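Local coordinates for protein pre-crRNA processing endonuclease (Streptococcus mutans, PDB 4R0J) that probably acts as a Cas5 endonuclease of the type I-C CRISPR system, cutting precursor transcripts into mature guide RNAs, at residues A13-D18 / G148-I153. Residues are numbered along the deposited sequence; the frame is centred on the assembly and turned at random.
Sequences ARIRGD and GLVDEI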
loop_
_atom_site.group_PDB
_atom_site.type_symbol
_atom_site.label_atom_id
_atom_site.label_comp_id
_atom_site.label_asym_id
_atom_site.label_seq_id
_atom_site.Cartn_x
_atom_site.Cartn_y
_atom_site.Cartn_z
ATOM N N ALA A 13 4.275 -7.587 -5.601
ATOM C CA ALA A 13 4.002 -8.400 -4.427
ATOM C C ALA A 13 2.531 -8.761 -4.359
ATOM O O ALA A 13 1.664 -7.949 -4.680
ATOM C CB ALA A 13 4.405 -7.658 -3.170
ATOM N N ARG A 14 2.262 -9.989 -3.942
ATOM C CA ARG A 14 0.904 -10.406 -3.623
ATOM C C ARG A 14 0.729 -10.451 -2.100
ATOM O O ARG A 14 1.535 -11.052 -1.390
ATOM C CB ARG A 14 0.594 -11.758 -4.264
ATOM C CG ARG A 14 -0.733 -12.341 -3.829
ATOM C CD ARG A 14 -1.091 -13.571 -4.625
ATOM N NE ARG A 14 -0.017 -14.551 -4.624
ATOM C CZ ARG A 14 0.167 -15.454 -5.583
ATOM N NH1 ARG A 14 -0.658 -15.498 -6.625
ATOM N NH2 ARG A 14 1.177 -16.312 -5.503
ATOM N N ILE A 15 -0.321 -9.796 -1.608
ATOM C CA ILE A 15 -0.617 -9.729 -0.176
ATOM C C ILE A 15 -1.958 -10.383 0.070
ATOM O O ILE A 15 -2.947 -10.017 -0.572
ATOM C CB ILE A 15 -0.770 -8.253 0.291
ATOM C CG1 ILE A 15 0.310 -7.348 -0.320
ATOM C CG2 ILE A 15 -0.847 -8.176 1.809
ATOM C CD1 ILE A 15 1.703 -7.733 0.031
ATOM N N ARG A 16 -2.002 -11.348 0.988
ATOM C CA ARG A 16 -3.252 -12.022 1.328
ATOM C C ARG A 16 -3.522 -11.936 2.825
ATOM O O ARG A 16 -2.590 -11.923 3.635
ATOM C CB ARG A 16 -3.198 -13.493 0.914
ATOM C CG ARG A 16 -3.241 -13.729 -0.591
ATOM C CD ARG A 16 -2.845 -15.176 -0.876
ATOM N NE ARG A 16 -2.971 -15.507 -2.291
ATOM C CZ ARG A 16 -2.459 -16.599 -2.847
ATOM N NH1 ARG A 16 -1.781 -17.466 -2.104
ATOM N NH2 ARG A 16 -2.617 -16.822 -4.145
ATOM N N GLY A 17 -4.794 -11.900 3.196
ATOM C CA GLY A 17 -5.146 -11.874 4.605
ATOM C C GLY A 17 -6.558 -12.339 4.837
ATOM O O GLY A 17 -7.439 -12.104 4.008
ATOM N N ASP A 18 -6.794 -12.999 5.965
ATOM C CA ASP A 18 -8.142 -13.435 6.285
ATOM C C ASP A 18 -9.007 -12.251 6.705
ATOM O O ASP A 18 -10.232 -12.294 6.595
ATOM C CB ASP A 18 -8.121 -14.505 7.379
ATOM C CG ASP A 18 -7.590 -15.834 6.877
ATOM O OD1 ASP A 18 -7.509 -16.002 5.642
ATOM O OD2 ASP A 18 -7.261 -16.706 7.710
ATOM N N GLY A 148 -0.811 -10.373 7.529
ATOM C CA GLY A 148 -0.817 -10.514 6.089
ATOM C C GLY A 148 0.260 -11.485 5.655
ATOM O O GLY A 148 1.249 -11.692 6.354
ATOM N N LEU A 149 0.049 -12.102 4.503
ATOM C CA LEU A 149 1.018 -13.016 3.931
ATOM C C LEU A 149 1.467 -12.422 2.604
ATOM O O LEU A 149 0.647 -12.130 1.735
ATOM C CB LEU A 149 0.374 -14.379 3.708
ATOM C CG LEU A 149 1.286 -15.590 3.546
ATOM C CD1 LEU A 149 2.069 -15.828 4.826
ATOM C CD2 LEU A 149 0.455 -16.813 3.178
ATOM N N VAL A 150 2.773 -12.235 2.463
ATOM C CA VAL A 150 3.344 -11.627 1.268
ATOM C C VAL A 150 4.117 -12.659 0.479
ATOM O O VAL A 150 4.880 -13.438 1.052
ATOM C CB VAL A 150 4.328 -10.495 1.644
ATOM C CG1 VAL A 150 5.232 -10.153 0.468
ATOM C CG2 VAL A 150 3.583 -9.271 2.141
ATOM N N ASP A 151 3.922 -12.683 -0.835
ATOM C CA ASP A 151 4.823 -13.439 -1.698
ATOM C C ASP A 151 5.108 -12.673 -2.993
ATOM O O ASP A 151 4.396 -11.723 -3.326
ATOM C CB ASP A 151 4.320 -14.872 -1.946
ATOM C CG ASP A 151 3.091 -14.933 -2.838
ATOM O OD1 ASP A 151 2.115 -14.197 -2.580
ATOM O OD2 ASP A 151 3.098 -15.745 -3.793
ATOM N N GLU A 152 6.178 -13.040 -3.688
ATOM C CA GLU A 152 6.545 -12.316 -4.899
ATOM C C GLU A 152 5.800 -12.873 -6.099
ATOM O O GLU A 152 5.631 -14.085 -6.232
ATOM C CB GLU A 152 8.060 -12.354 -5.153
ATOM C CG GLU A 152 8.505 -11.386 -6.263
ATOM C CD GLU A 152 10.016 -11.348 -6.479
ATOM O OE1 GLU A 152 10.607 -12.418 -6.747
ATOM O OE2 GLU A 152 10.609 -10.243 -6.391
ATOM N N ILE A 153 5.337 -11.977 -6.963
ATOM C CA ILE A 153 4.782 -12.388 -8.244
ATOM C C ILE A 153 5.557 -11.712 -9.365
ATOM O O ILE A 153 6.245 -10.721 -9.140
ATOM C CB ILE A 153 3.301 -12.027 -8.368
ATOM C CG1 ILE A 153 3.095 -10.537 -8.103
ATOM C CG2 ILE A 153 2.470 -12.860 -7.407
ATOM C CD1 ILE A 153 1.695 -10.048 -8.435
#
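R14 and R16 pair with D151 and L149 between two neighbouring antiparallel strands of the Cas5 β-sheet, 11-17 and 147-152, with strand 97-107 flanking 11-17 on its other edge. Both are hydrogen-bonded pairs, the R14 N to D151 O bond measuring 2.8 Å and the R16 N to L149 O bond 2.9 Å. On the face carrying R14 and D151, the arginine grips the carboxylate side-on: NE reaches OD1 of D151 at 3.0 Å, and R14 NH2 reaches OD2 of D151 at 2.6 Å, each oxygen using its syn lone pair. The two planes lie only 13° apart. CG of D151 stands between its backbone N and carbonyl carbon (chi1 71°), which turns the carboxylate across the sheet to the R14 chain. I153 CG2 sits over the centre of one guanidinium face, 3.9 Å above it, while R16 NH2 lies over the opposite face, offset toward the rim. On the other face of the sheet, I15 CD1 presses against V150 CG2 (3.2 Å, tighter than usual), beside I47 and I51 of helix 41-51. Held in two bonds and flanked on both faces, the R14 guanidinium has little rotational freedom, and D151 probably eases the close approach of the two arginines.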